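Local coordinates for SusD superfamily protein (Bacteroides vulgatus ATCC 8482, PDB 3JQ0) that probably binds nutrients, most likely sugars, at the bacterial outer membrane, as a member of the SusD family, at residues A[106-111]-A[157-162]; A[111-116]-A[178-183]; A[381-386]-A[406-411]; A[387-392]-A[435-440]. All blocks are in the same frame, centred on the assembly; numbering follows the deposited sequence.

Interaction 1: A[106-111]-A[157-162]; sequences EAYGMR and KKDIQA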
loop_
_atom_site.group_PDB
_atom_site.type_symbol
_atom_site.label_atom_id
_atom_site.label_comp_id
_atom_site.label_asym_id
_atom_site.label_seq_id
_atom_site.Cartn_x
_atom_site.Cartn_y
_atom_site.Cartn_z
ATOM N N GLU A 106 -17.112 10.772 4.238
ATOM C CA GLU A 106 -16.426 9.532 4.534
ATOM C C GLU A 106 -17.024 8.320 3.837
ATOM O O GLU A 106 -16.266 7.467 3.309
ATOM C CB GLU A 106 -16.358 9.299 6.034
ATOM C CG GLU A 106 -15.609 10.357 6.809
ATOM C CD GLU A 106 -15.442 9.988 8.253
ATOM O OE1 GLU A 106 -16.444 9.683 8.890
ATOM O OE2 GLU A 106 -14.294 10.040 8.811
ATOM N N ALA A 107 -18.353 8.204 3.842
ATOM C CA ALA A 107 -19.002 7.028 3.311
ATOM C C ALA A 107 -18.867 6.943 1.781
ATOM O O ALA A 107 -18.506 5.894 1.230
ATOM C CB ALA A 107 -20.461 6.972 3.755
ATOM N N TYR A 108 -19.143 8.057 1.101
ATOM C CA TYR A 108 -18.945 8.078 -0.363
ATOM C C TYR A 108 -17.462 7.803 -0.695
ATOM O O TYR A 108 -17.167 7.109 -1.680
ATOM C CB TYR A 108 -19.415 9.405 -0.931
ATOM C CG TYR A 108 -20.908 9.554 -1.094
ATOM C CD1 TYR A 108 -21.610 8.727 -1.930
ATOM C CD2 TYR A 108 -21.610 10.533 -0.394
ATOM C CE1 TYR A 108 -22.985 8.866 -2.118
ATOM C CE2 TYR A 108 -22.991 10.691 -0.571
ATOM C CZ TYR A 108 -23.654 9.852 -1.422
ATOM O OH TYR A 108 -25.019 10.009 -1.608
ATOM N N GLY A 109 -16.538 8.371 0.078
ATOM C CA GLY A 109 -15.107 8.180 -0.195
ATOM C C GLY A 109 -14.707 6.718 -0.024
ATOM O O GLY A 109 -14.012 6.157 -0.882
HETATM N N MSE A 110 -15.145 6.098 1.089
HETATM C CA MSE A 110 -14.825 4.686 1.316
HETATM C C MSE A 110 -15.436 3.791 0.251
HETATM O O MSE A 110 -14.804 2.787 -0.161
HETATM C CB MSE A 110 -15.248 4.239 2.701
HETATM C CG MSE A 110 -14.432 4.823 3.860
HETATM SE SE MSE A 110 -14.899 4.077 5.583
HETATM C CE MSE A 110 -16.596 5.003 5.820
ATOM N N ARG A 111 -16.646 4.110 -0.211
ATOM C CA ARG A 111 -17.243 3.292 -1.256
ATOM C C ARG A 111 -16.403 3.336 -2.539
ATOM O O ARG A 111 -16.079 2.305 -3.146
ATOM C CB ARG A 111 -18.704 3.700 -1.535
ATOM C CG ARG A 111 -19.380 2.786 -2.541
ATOM C CD ARG A 111 -20.869 2.889 -2.549
ATOM N NE ARG A 111 -21.320 4.119 -3.159
ATOM C CZ ARG A 111 -22.603 4.471 -3.223
ATOM N NH1 ARG A 111 -23.502 3.765 -2.603
ATOM N NH2 ARG A 111 -22.938 5.544 -3.871
ATOM N N LYS A 157 -15.976 7.809 -9.894
ATOM C CA LYS A 157 -15.888 9.257 -10.063
ATOM C C LYS A 157 -17.103 9.985 -9.473
ATOM O O LYS A 157 -16.979 11.063 -8.902
ATOM C CB LYS A 157 -15.659 9.626 -11.510
ATOM C CG LYS A 157 -14.273 9.274 -11.973
ATOM C CD LYS A 157 -14.074 9.497 -13.450
ATOM C CE LYS A 157 -12.632 9.230 -13.865
ATOM N NZ LYS A 157 -12.530 9.360 -15.358
ATOM N N LYS A 158 -18.294 9.393 -9.613
ATOM C CA LYS A 158 -19.489 9.976 -9.044
ATOM C C LYS A 158 -19.421 10.017 -7.521
ATOM O O LYS A 158 -19.798 10.998 -6.892
ATOM C CB LYS A 158 -20.701 9.179 -9.545
ATOM C CG LYS A 158 -22.074 9.733 -9.149
ATOM C CD LYS A 158 -23.192 8.838 -9.650
ATOM C CE LYS A 158 -24.555 9.337 -9.169
ATOM N NZ LYS A 158 -25.670 8.388 -9.360
ATOM N N ASP A 159 -18.930 8.915 -6.935
ATOM C CA ASP A 159 -18.788 8.867 -5.480
ATOM C C ASP A 159 -17.691 9.807 -4.982
ATOM O O ASP A 159 -17.832 10.387 -3.912
ATOM C CB ASP A 159 -18.553 7.428 -5.061
ATOM C CG ASP A 159 -19.820 6.601 -5.092
ATOM O OD1 ASP A 159 -20.926 7.175 -4.975
ATOM O OD2 ASP A 159 -19.691 5.337 -5.163
ATOM N N ILE A 160 -16.584 9.933 -5.724
ATOM C CA ILE A 160 -15.540 10.890 -5.371
ATOM C C ILE A 160 -16.146 12.318 -5.362
ATOM O O ILE A 160 -15.898 13.113 -4.450
ATOM C CB ILE A 160 -14.336 10.793 -6.323
ATOM C CG1 ILE A 160 -13.559 9.507 -6.046
ATOM C CG2 ILE A 160 -13.467 12.045 -6.233
ATOM C CD1 ILE A 160 -12.560 9.145 -7.115
ATOM N N GLN A 161 -16.920 12.640 -6.410
ATOM C CA GLN A 161 -17.555 13.959 -6.470
ATOM C C GLN A 161 -18.483 14.157 -5.269
ATOM O O GLN A 161 -18.487 15.208 -4.655
ATOM C CB GLN A 161 -18.291 14.115 -7.815
ATOM C CG GLN A 161 -19.072 15.420 -7.994
ATOM C CD GLN A 161 -19.864 15.380 -9.297
ATOM O OE1 GLN A 161 -20.679 14.461 -9.519
ATOM N NE2 GLN A 161 -19.630 16.330 -10.152
ATOM N N ALA A 162 -19.318 13.159 -4.975
ATOM C CA ALA A 162 -20.228 13.250 -3.841
ATOM C C ALA A 162 -19.457 13.462 -2.538
ATOM O O ALA A 162 -19.833 14.256 -1.667
ATOM C CB ALA A 162 -21.143 12.042 -3.755
#

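Interaction 2: A[111-116]-A[178-183]; sequences RAYLYF and HFWSAA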
loop_
_atom_site.group_PDB
_atom_site.type_symbol
_atom_site.label_atom_id
_atom_site.label_comp_id
_atom_site.label_asym_id
_atom_site.label_seq_id
_atom_site.Cartn_x
_atom_site.Cartn_y
_atom_site.Cartn_z
ATOM N N ARG A 111 -16.646 4.110 -0.211
ATOM C CA ARG A 111 -17.243 3.292 -1.256
ATOM C C ARG A 111 -16.403 3.336 -2.539
ATOM O O ARG A 111 -16.079 2.305 -3.146
ATOM C CB ARG A 111 -18.704 3.700 -1.535
ATOM C CG ARG A 111 -19.380 2.786 -2.541
ATOM C CD ARG A 111 -20.869 2.889 -2.549
ATOM N NE ARG A 111 -21.320 4.119 -3.159
ATOM C CZ ARG A 111 -22.603 4.471 -3.223
ATOM N NH1 ARG A 111 -23.502 3.765 -2.603
ATOM N NH2 ARG A 111 -22.938 5.544 -3.871
ATOM N N ALA A 112 -16.015 4.540 -2.942
ATOM C CA ALA A 112 -15.166 4.724 -4.126
ATOM C C ALA A 112 -13.834 3.989 -3.942
ATOM O O ALA A 112 -13.323 3.386 -4.883
ATOM C CB ALA A 112 -14.942 6.208 -4.368
ATOM N N TYR A 113 -13.267 4.063 -2.738
ATOM C CA TYR A 113 -11.983 3.435 -2.450
ATOM C C TYR A 113 -12.028 1.926 -2.679
ATOM O O TYR A 113 -11.162 1.324 -3.317
ATOM C CB TYR A 113 -11.614 3.769 -0.986
ATOM C CG TYR A 113 -10.312 3.160 -0.561
ATOM C CD1 TYR A 113 -9.078 3.700 -0.947
ATOM C CD2 TYR A 113 -10.291 2.003 0.208
ATOM C CE1 TYR A 113 -7.864 3.076 -0.578
ATOM C CE2 TYR A 113 -9.105 1.422 0.596
ATOM C CZ TYR A 113 -7.921 1.915 0.181
ATOM O OH TYR A 113 -6.734 1.260 0.490
ATOM N N LEU A 114 -13.076 1.283 -2.179
ATOM C CA LEU A 114 -13.229 -0.145 -2.356
ATOM C C LEU A 114 -13.469 -0.495 -3.825
ATOM O O LEU A 114 -12.852 -1.426 -4.344
ATOM C CB LEU A 114 -14.333 -0.705 -1.451
ATOM C CG LEU A 114 -14.073 -0.614 0.037
ATOM C CD1 LEU A 114 -15.281 -1.065 0.840
ATOM C CD2 LEU A 114 -12.835 -1.448 0.451
ATOM N N TYR A 115 -14.351 0.238 -4.487
ATOM C CA TYR A 115 -14.575 -0.013 -5.883
ATOM C C TYR A 115 -13.328 0.186 -6.732
ATOM O O TYR A 115 -13.173 -0.490 -7.771
ATOM C CB TYR A 115 -15.757 0.777 -6.457
ATOM C CG TYR A 115 -17.096 0.080 -6.191
ATOM C CD1 TYR A 115 -17.434 -1.068 -6.854
ATOM C CD2 TYR A 115 -17.979 0.561 -5.235
ATOM C CE1 TYR A 115 -18.626 -1.734 -6.592
ATOM C CE2 TYR A 115 -19.191 -0.046 -4.998
ATOM C CZ TYR A 115 -19.518 -1.195 -5.670
ATOM O OH TYR A 115 -20.697 -1.903 -5.436
ATOM N N PHE A 116 -12.413 1.080 -6.323
ATOM C CA PHE A 116 -11.172 1.303 -7.081
ATOM C C PHE A 116 -10.187 0.131 -6.907
ATOM O O PHE A 116 -9.505 -0.240 -7.864
ATOM C CB PHE A 116 -10.582 2.653 -6.710
ATOM C CG PHE A 116 -9.379 3.058 -7.526
ATOM C CD1 PHE A 116 -9.403 3.056 -8.914
ATOM C CD2 PHE A 116 -8.216 3.469 -6.893
ATOM C CE1 PHE A 116 -8.319 3.440 -9.649
ATOM C CE2 PHE A 116 -7.116 3.852 -7.643
ATOM C CZ PHE A 116 -7.170 3.858 -9.030
ATOM N N HIS A 178 -6.891 8.493 11.333
ATOM C CA HIS A 178 -7.269 7.100 11.157
ATOM C C HIS A 178 -8.721 6.927 10.718
ATOM O O HIS A 178 -9.179 5.809 10.584
ATOM C CB HIS A 178 -6.961 6.348 12.441
ATOM C CG HIS A 178 -7.747 6.857 13.602
ATOM N ND1 HIS A 178 -7.780 8.196 13.923
ATOM C CD2 HIS A 178 -8.541 6.224 14.480
ATOM C CE1 HIS A 178 -8.570 8.360 14.961
ATOM N NE2 HIS A 178 -9.018 7.178 15.328
ATOM N N PHE A 179 -9.410 8.041 10.447
ATOM C CA PHE A 179 -10.732 8.042 9.849
ATOM C C PHE A 179 -10.619 8.743 8.504
ATOM O O PHE A 179 -9.769 9.601 8.292
ATOM C CB PHE A 179 -11.778 8.736 10.753
ATOM C CG PHE A 179 -12.338 7.823 11.823
ATOM C CD1 PHE A 179 -11.547 7.304 12.849
ATOM C CD2 PHE A 179 -13.663 7.450 11.792
ATOM C CE1 PHE A 179 -12.101 6.462 13.809
ATOM C CE2 PHE A 179 -14.194 6.600 12.743
ATOM C CZ PHE A 179 -13.425 6.083 13.717
ATOM N N TRP A 180 -11.524 8.400 7.580
ATOM C CA TRP A 180 -11.505 8.997 6.270
ATOM C C TRP A 180 -11.740 10.512 6.364
ATOM O O TRP A 180 -12.429 10.987 7.257
ATOM C CB TRP A 180 -12.527 8.308 5.341
ATOM C CG TRP A 180 -12.300 8.552 3.878
ATOM C CD1 TRP A 180 -12.789 9.592 3.117
ATOM C CD2 TRP A 180 -11.503 7.746 3.007
ATOM N NE1 TRP A 180 -12.358 9.443 1.825
ATOM C CE2 TRP A 180 -11.558 8.348 1.716
ATOM C CE3 TRP A 180 -10.785 6.563 3.171
ATOM C CZ2 TRP A 180 -10.885 7.840 0.623
ATOM C CZ3 TRP A 180 -10.103 6.040 2.069
ATOM C CH2 TRP A 180 -10.174 6.675 0.810
ATOM N N SER A 181 -11.180 11.272 5.430
ATOM C CA SER A 181 -11.183 12.749 5.492
ATOM C C SER A 181 -11.151 13.304 4.073
ATOM O O SER A 181 -10.958 12.571 3.076
ATOM C CB SER A 181 -9.957 13.246 6.256
ATOM O OG SER A 181 -8.775 12.995 5.513
ATOM N N ALA A 182 -11.254 14.625 3.961
ATOM C CA ALA A 182 -11.223 15.275 2.666
ATOM C C ALA A 182 -9.933 15.018 1.899
ATOM O O ALA A 182 -9.954 14.826 0.676
ATOM C CB ALA A 182 -11.464 16.773 2.798
ATOM N N ALA A 183 -8.799 14.985 2.606
ATOM C CA ALA A 183 -7.536 14.765 1.945
ATOM C C ALA A 183 -7.433 13.316 1.463
ATOM O O ALA A 183 -6.796 13.060 0.453
ATOM C CB ALA A 183 -6.350 15.128 2.847
#

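Interaction 3: A[381-386]-A[406-411]; sequences DPTEEI and IAYPND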
loop_
_atom_site.group_PDB
_atom_site.type_symbol
_atom_site.label_atom_id
_atom_site.label_comp_id
_atom_site.label_asym_id
_atom_site.label_seq_id
_atom_site.Cartn_x
_atom_site.Cartn_y
_atom_site.Cartn_z
ATOM N N ASP A 381 7.877 19.291 -14.905
ATOM C CA ASP A 381 9.074 18.953 -14.183
ATOM C C ASP A 381 8.733 18.405 -12.779
ATOM O O ASP A 381 8.161 19.120 -11.971
ATOM C CB ASP A 381 9.907 20.224 -14.020
ATOM C CG ASP A 381 11.153 20.011 -13.205
ATOM O OD1 ASP A 381 11.607 18.881 -13.064
ATOM O OD2 ASP A 381 11.740 21.032 -12.820
ATOM N N PRO A 382 9.141 17.167 -12.469
ATOM C CA PRO A 382 8.886 16.535 -11.163
ATOM C C PRO A 382 10.049 16.682 -10.156
ATOM O O PRO A 382 10.014 16.034 -9.103
ATOM C CB PRO A 382 8.770 15.054 -11.539
ATOM C CG PRO A 382 9.849 14.918 -12.587
ATOM C CD PRO A 382 9.753 16.190 -13.403
ATOM N N THR A 383 11.069 17.457 -10.477
ATOM C CA THR A 383 12.283 17.480 -9.680
ATOM C C THR A 383 12.051 17.745 -8.208
ATOM O O THR A 383 12.641 17.112 -7.343
ATOM C CB THR A 383 13.299 18.472 -10.272
ATOM O OG1 THR A 383 13.656 18.070 -11.606
ATOM C CG2 THR A 383 14.561 18.605 -9.408
ATOM N N GLU A 384 11.220 18.739 -7.917
ATOM C CA GLU A 384 11.013 19.164 -6.521
ATOM C C GLU A 384 10.449 18.046 -5.673
ATOM O O GLU A 384 10.844 17.834 -4.539
ATOM C CB GLU A 384 10.071 20.359 -6.410
ATOM C CG GLU A 384 10.094 21.032 -5.003
ATOM C CD GLU A 384 8.972 22.057 -4.853
ATOM O OE1 GLU A 384 8.763 22.877 -5.793
ATOM O OE2 GLU A 384 8.250 21.997 -3.822
ATOM N N GLU A 385 9.440 17.382 -6.199
ATOM C CA GLU A 385 8.769 16.314 -5.499
ATOM C C GLU A 385 9.694 15.116 -5.255
ATOM O O GLU A 385 9.798 14.592 -4.132
ATOM C CB GLU A 385 7.533 15.835 -6.262
ATOM C CG GLU A 385 6.389 16.786 -6.328
ATOM C CD GLU A 385 6.536 17.903 -7.345
ATOM O OE1 GLU A 385 7.386 17.790 -8.234
ATOM O OE2 GLU A 385 5.731 18.837 -7.276
ATOM N N ILE A 386 10.414 14.717 -6.290
ATOM C CA ILE A 386 11.328 13.593 -6.161
ATOM C C ILE A 386 12.401 13.914 -5.122
ATOM O O ILE A 386 12.714 13.109 -4.257
ATOM C CB ILE A 386 11.953 13.167 -7.516
ATOM C CG1 ILE A 386 10.857 12.755 -8.506
ATOM C CG2 ILE A 386 12.997 12.101 -7.312
ATOM C CD1 ILE A 386 11.342 12.528 -9.929
ATOM N N ILE A 406 23.255 11.519 -5.912
ATOM C CA ILE A 406 21.997 10.913 -5.514
ATOM C C ILE A 406 20.782 11.818 -5.628
ATOM O O ILE A 406 19.652 11.310 -5.531
ATOM C CB ILE A 406 22.084 10.173 -4.143
ATOM C CG1 ILE A 406 22.671 10.997 -3.031
ATOM C CG2 ILE A 406 22.831 8.834 -4.325
ATOM C CD1 ILE A 406 21.926 12.180 -2.638
ATOM N N ALA A 407 20.928 13.132 -5.863
ATOM C CA ALA A 407 19.760 13.950 -6.151
ATOM C C ALA A 407 19.291 13.639 -7.563
ATOM O O ALA A 407 20.074 13.281 -8.432
ATOM C CB ALA A 407 20.047 15.451 -6.027
ATOM N N TYR A 408 17.987 13.752 -7.796
ATOM C CA TYR A 408 17.458 13.641 -9.157
ATOM C C TYR A 408 17.964 14.830 -9.963
ATOM O O TYR A 408 17.870 15.950 -9.473
ATOM C CB TYR A 408 15.922 13.641 -9.096
ATOM C CG TYR A 408 15.255 13.540 -10.452
ATOM C CD1 TYR A 408 15.149 12.314 -11.096
ATOM C CD2 TYR A 408 14.758 14.659 -11.096
ATOM C CE1 TYR A 408 14.578 12.219 -12.357
ATOM C CE2 TYR A 408 14.193 14.572 -12.356
ATOM C CZ TYR A 408 14.118 13.353 -12.995
ATOM O OH TYR A 408 13.574 13.230 -14.231
ATOM N N PRO A 409 18.439 14.618 -11.209
ATOM C CA PRO A 409 18.385 13.414 -12.030
ATOM C C PRO A 409 19.761 12.713 -12.163
ATOM O O PRO A 409 20.115 12.198 -13.227
ATOM C CB PRO A 409 17.960 13.953 -13.390
ATOM C CG PRO A 409 18.777 15.224 -13.497
ATOM C CD PRO A 409 18.763 15.789 -12.071
ATOM N N ASN A 410 20.515 12.657 -11.052
ATOM C CA ASN A 410 21.897 12.239 -11.074
ATOM C C ASN A 410 22.177 10.865 -10.493
ATOM O O ASN A 410 23.318 10.428 -10.475
ATOM C CB ASN A 410 22.752 13.273 -10.295
ATOM C CG ASN A 410 22.554 14.662 -10.799
ATOM O OD1 ASN A 410 22.443 14.886 -12.014
ATOM N ND2 ASN A 410 22.466 15.617 -9.884
ATOM N N ASP A 411 21.135 10.158 -10.072
ATOM C CA ASP A 411 21.270 8.840 -9.461
ATOM C C ASP A 411 21.388 7.791 -10.563
ATOM O O ASP A 411 20.386 7.167 -10.965
ATOM C CB ASP A 411 20.162 8.580 -8.458
ATOM C CG ASP A 411 20.244 7.239 -7.762
ATOM O OD1 ASP A 411 21.169 6.456 -8.021
ATOM O OD2 ASP A 411 19.291 6.988 -6.966
#

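Interaction 4: A[387-392]-A[435-440]; sequences NAVRER and LKERLR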
loop_
_atom_site.group_PDB
_atom_site.type_symbol
_atom_site.label_atom_id
_atom_site.label_comp_id
_atom_site.label_asym_id
_atom_site.label_seq_id
_atom_site.Cartn_x
_atom_site.Cartn_y
_atom_site.Cartn_z
ATOM N N ASN A 387 13.004 15.099 -5.242
ATOM C CA ASN A 387 14.090 15.458 -4.334
ATOM C C ASN A 387 13.621 15.756 -2.923
ATOM O O ASN A 387 14.424 15.575 -2.007
ATOM C CB ASN A 387 14.962 16.577 -4.918
ATOM C CG ASN A 387 15.897 16.048 -5.950
ATOM O OD1 ASN A 387 16.273 14.889 -5.930
ATOM N ND2 ASN A 387 16.321 16.902 -6.903
ATOM N N ALA A 388 12.364 16.154 -2.699
ATOM C CA ALA A 388 11.878 16.313 -1.315
ATOM C C ALA A 388 11.901 14.924 -0.645
ATOM O O ALA A 388 12.313 14.794 0.505
ATOM C CB ALA A 388 10.458 16.903 -1.320
ATOM N N VAL A 389 11.425 13.905 -1.339
ATOM C CA VAL A 389 11.401 12.549 -0.841
ATOM C C VAL A 389 12.830 12.015 -0.641
ATOM O O VAL A 389 13.168 11.405 0.399
ATOM C CB VAL A 389 10.522 11.639 -1.672
ATOM C CG1 VAL A 389 10.601 10.195 -1.181
ATOM C CG2 VAL A 389 9.095 12.127 -1.658
ATOM N N ARG A 390 13.709 12.224 -1.623
ATOM C CA ARG A 390 15.095 11.790 -1.480
ATOM C C ARG A 390 15.827 12.483 -0.350
ATOM O O ARG A 390 16.558 11.850 0.404
ATOM C CB ARG A 390 15.876 11.959 -2.793
ATOM C CG ARG A 390 15.399 11.081 -3.916
ATOM C CD ARG A 390 16.243 11.179 -5.161
ATOM N NE ARG A 390 15.771 10.240 -6.164
ATOM C CZ ARG A 390 16.359 10.024 -7.324
ATOM N NH1 ARG A 390 17.474 10.675 -7.637
ATOM N NH2 ARG A 390 15.816 9.244 -8.222
ATOM N N GLU A 391 15.622 13.797 -0.216
ATOM C CA GLU A 391 16.314 14.525 0.837
ATOM C C GLU A 391 15.937 13.945 2.200
ATOM O O GLU A 391 16.762 13.820 3.102
ATOM C CB GLU A 391 16.003 16.020 0.758
ATOM C CG GLU A 391 16.693 16.798 1.848
ATOM C CD GLU A 391 16.591 18.326 1.707
ATOM O OE1 GLU A 391 16.177 18.806 0.640
ATOM O OE2 GLU A 391 16.981 19.047 2.651
ATOM N N ARG A 392 14.655 13.582 2.380
ATOM C CA ARG A 392 14.213 12.981 3.639
ATOM C C ARG A 392 14.885 11.620 3.845
ATOM O O ARG A 392 15.229 11.270 4.971
ATOM C CB ARG A 392 12.709 12.913 3.680
ATOM C CG ARG A 392 12.146 12.457 5.054
ATOM C CD ARG A 392 11.903 10.942 5.203
ATOM N NE ARG A 392 10.899 10.406 4.302
ATOM C CZ ARG A 392 9.592 10.607 4.445
ATOM N NH1 ARG A 392 9.120 11.331 5.451
ATOM N NH2 ARG A 392 8.752 10.092 3.580
ATOM N N LEU A 435 9.043 5.390 -10.536
ATOM C CA LEU A 435 8.838 3.986 -10.143
ATOM C C LEU A 435 9.900 3.564 -9.132
ATOM O O LEU A 435 9.580 2.913 -8.142
ATOM C CB LEU A 435 8.872 3.051 -11.342
ATOM C CG LEU A 435 7.666 3.084 -12.260
ATOM C CD1 LEU A 435 7.940 2.131 -13.427
ATOM C CD2 LEU A 435 6.370 2.706 -11.558
ATOM N N LYS A 436 11.152 3.920 -9.381
ATOM C CA LYS A 436 12.251 3.552 -8.484
ATOM C C LYS A 436 12.037 4.178 -7.133
ATOM O O LYS A 436 12.237 3.552 -6.092
ATOM C CB LYS A 436 13.560 3.991 -9.132
ATOM C CG LYS A 436 14.797 3.876 -8.216
ATOM C CD LYS A 436 16.111 4.136 -8.947
ATOM C CE LYS A 436 16.299 5.577 -9.374
ATOM N NZ LYS A 436 17.549 5.747 -10.191
ATOM N N GLU A 437 11.643 5.452 -7.126
ATOM C CA GLU A 437 11.456 6.173 -5.869
ATOM C C GLU A 437 10.337 5.520 -5.059
ATOM O O GLU A 437 10.472 5.346 -3.835
ATOM C CB GLU A 437 11.204 7.646 -6.094
ATOM C CG GLU A 437 11.493 8.478 -4.854
ATOM C CD GLU A 437 12.958 8.471 -4.472
ATOM O OE1 GLU A 437 13.820 8.380 -5.394
ATOM O OE2 GLU A 437 13.259 8.522 -3.263
ATOM N N ARG A 438 9.233 5.181 -5.702
ATOM C CA ARG A 438 8.132 4.548 -5.028
ATOM C C ARG A 438 8.490 3.167 -4.513
ATOM O O ARG A 438 8.038 2.750 -3.437
ATOM C CB ARG A 438 6.871 4.481 -5.915
ATOM C CG ARG A 438 6.257 5.832 -6.173
ATOM C CD ARG A 438 4.962 5.731 -6.966
ATOM N NE ARG A 438 3.889 5.110 -6.263
ATOM C CZ ARG A 438 3.140 5.679 -5.350
ATOM N NH1 ARG A 438 3.351 6.918 -4.965
ATOM N NH2 ARG A 438 2.130 4.988 -4.810
ATOM N N LEU A 439 9.319 2.437 -5.259
ATOM C CA LEU A 439 9.775 1.125 -4.822
ATOM C C LEU A 439 10.542 1.262 -3.490
ATOM O O LEU A 439 10.298 0.545 -2.527
ATOM C CB LEU A 439 10.616 0.443 -5.909
ATOM C CG LEU A 439 11.254 -0.890 -5.546
ATOM C CD1 LEU A 439 10.296 -1.919 -5.009
ATOM C CD2 LEU A 439 12.050 -1.394 -6.713
ATOM N N ARG A 440 11.490 2.193 -3.482
ATOM C CA ARG A 440 12.290 2.445 -2.297
ATOM C C ARG A 440 11.451 2.933 -1.131
ATOM O O ARG A 440 11.770 2.624 0.042
ATOM C CB ARG A 440 13.400 3.461 -2.643
ATOM C CG ARG A 440 14.472 2.874 -3.540
ATOM C CD ARG A 440 15.504 3.903 -3.954
ATOM N NE ARG A 440 16.601 3.260 -4.675
ATOM C CZ ARG A 440 17.503 3.885 -5.420
ATOM N NH1 ARG A 440 17.393 5.171 -5.687
ATOM N NH2 ARG A 440 18.491 3.170 -5.933
HETATM O O HOH W 1 14.115 7.298 -7.796
#

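Interaction 1: A[106-111]-A[157-162]
Arg111 of helix 97-122 runs past one oxygen of Asp159, on helix 149-167, before gripping both. Arg111 CB lies 4.1 Å from Asp159 OD2, CG closes to 3.7 Å of the same oxygen, and CD stays alongside it at 3.8 Å. A bend at chi3 (73°) then turns the guanidinium side-on, so that Arg111 NE donates to Asp159 OD2 at 2.9 Å from above the carboxylate plane, while Arg111 NH2 meets Asp159 OD1 on its syn side at 2.8 Å in an almost straight bond (175°). The remaining nitrogen, NH1, bonds Asn83. A leucine in its place would probably leave the buried Asp159 carboxylate without its positive mate. Beside this pair, Ala162 sets CB over the face of Tyr108, 3.6 Å from the ring centroid, a CH-pi contact for which a bare methyl suits because the local axes of the two segments approach to 7.8 Å. These axes run nearly antiparallel, at 156°, and helix 75-91 also packs on helix 97-122, its Ile86 touching both Tyr108 and Arg111.

Interaction 2: A[111-116]-A[178-183]
The Tyr113 ring takes the outer corner of Trp180 over one face, with Trp180 CZ3 above it, whereas Trp180 offers its edge, which Tyr113 CD1 meets near the indole plane. The planes stand at 59° and the centroids of the tyrosine ring and the indole six-membered ring are 5.4 Å apart, an oblique pairing. Trp180 CH2 does most of the touching, 3.6 Å from Tyr113 CD1 and 3.7 Å from Tyr113 CB. Both rings reach out with CG anti to the backbone N (chi1 179° in Tyr113, -162° in Trp180), bridging CA atoms of Tyr113 and Trp180 that are 10.4 Å apart, a span that suits large aromatic side chains. Their polar ends are satisfied: Tyr113 OH is hydrogen-bonded to His117 and Trp180 NE1 to Thr185. His117 and Phe245 add edge-to-face neighbours to Tyr113 and Trp180 respectively. The result is a buried aromatic cluster that joins helix 97-122 to the loop entering helix 182-199, where Ser181 is the N-cap, within the TPR-related helical region of the SusD fold.

Interaction 3: A[381-386]-A[406-411]
Tyr408 swings its ring toward Ile386 with CG opposite the backbone N (chi1 180°), and Ile386 answers with CG1 beside its own N and the chain then extended (chi2 171°), which carries CD1 out over the ring. There CD1 of Ile386 sits 3.9 Å from the centroid of the Tyr408 ring, almost on the ring normal, as a CH-pi contact, and Ile386 CG2 packs 3.8 Å from Tyr408 CB. Pro409, which follows a cis peptide bond, lays its CB over the opposite face, so the ring is sandwiched between aliphatic groups. At the ring edge and in its plane comes Thr383 OG1, 3.6 Å from Tyr408 CE2. Thr383 OG1 donates to Asp381 OD1 at 2.6 Å; the same oxygen accepts from Thr383 N at 3.0 Å, closing an Asx turn at the start of helix 383-394. A serine in place of Tyr408 would probably leave a gap beneath the Ile386 methyl and rob Pro409 of its flat surface. Ala430 and Ala433 of helix 430-441 also touch Tyr408. The chemistry across the contact is thus dispersion and CH-pi packing, while hydrogen bonding works within the turn, fixing the hydroxyl at the ring edge.

Interaction 4: A[387-392]-A[435-440]
Arg390 and Glu437 pair between two helices, 383-394 and 430-441, whose local axes cross at 37° and come no closer than 11.1 Å, a separation that calls for long side chains in this buried core of the RagB/SusD region. The charged link is a salt bridge in which Arg390 NE donates to Glu437 OE1 at 2.8 Å, in the guanidinium plane but from above the carboxylate plane. The Arg390 chain is extended from CG to NE, whereas Glu437 folds at chi2 (66°) to bring its carboxylate across. A water bridges the pair, accepting from Arg390 NH2 at 2.6 Å and donating to Glu437 OE1 at 2.7 Å. Lys436 NZ and Arg390 NH2, 4.4 Å apart, share Asp426 as a salt-bridge partner, which probably compensates both charges, and Lys424 is the main polar partner of Lys436. Glu437 OE2, by contrast, turns to Arg315. The remaining van der Waals contacts are carbon to oxygen: Arg390 CG lies 3.4 Å from Glu437 OE2, and Val389 CG1 is 3.8 Å from that same oxygen.

How the interactions relate
From the N terminus, helix 97-122 is the first element to take part in these contacts. Interaction 1 closes a loop of 45 residues onto helix 149-167, and interaction 2, starting from the shared Arg111, closes 61 residues onto the approach to helix 182-199. Their segments alternate along the chain, so they cross, and they touch where Asp159 meets Ala112. Both are complete before helix 383-394 opens the second pair. Interaction 3 closes 19 residues onto the loop 406-411, and interaction 4 spans 42 to helix 430-441; these cross as well, joined by the Asp411–Arg440 salt bridge and by Asn387 bonding to the Tyr408 backbone. No contact nests inside another. Each pair ties together its own helical region, with the centres of interactions 2 and 4 about 25 Å apart.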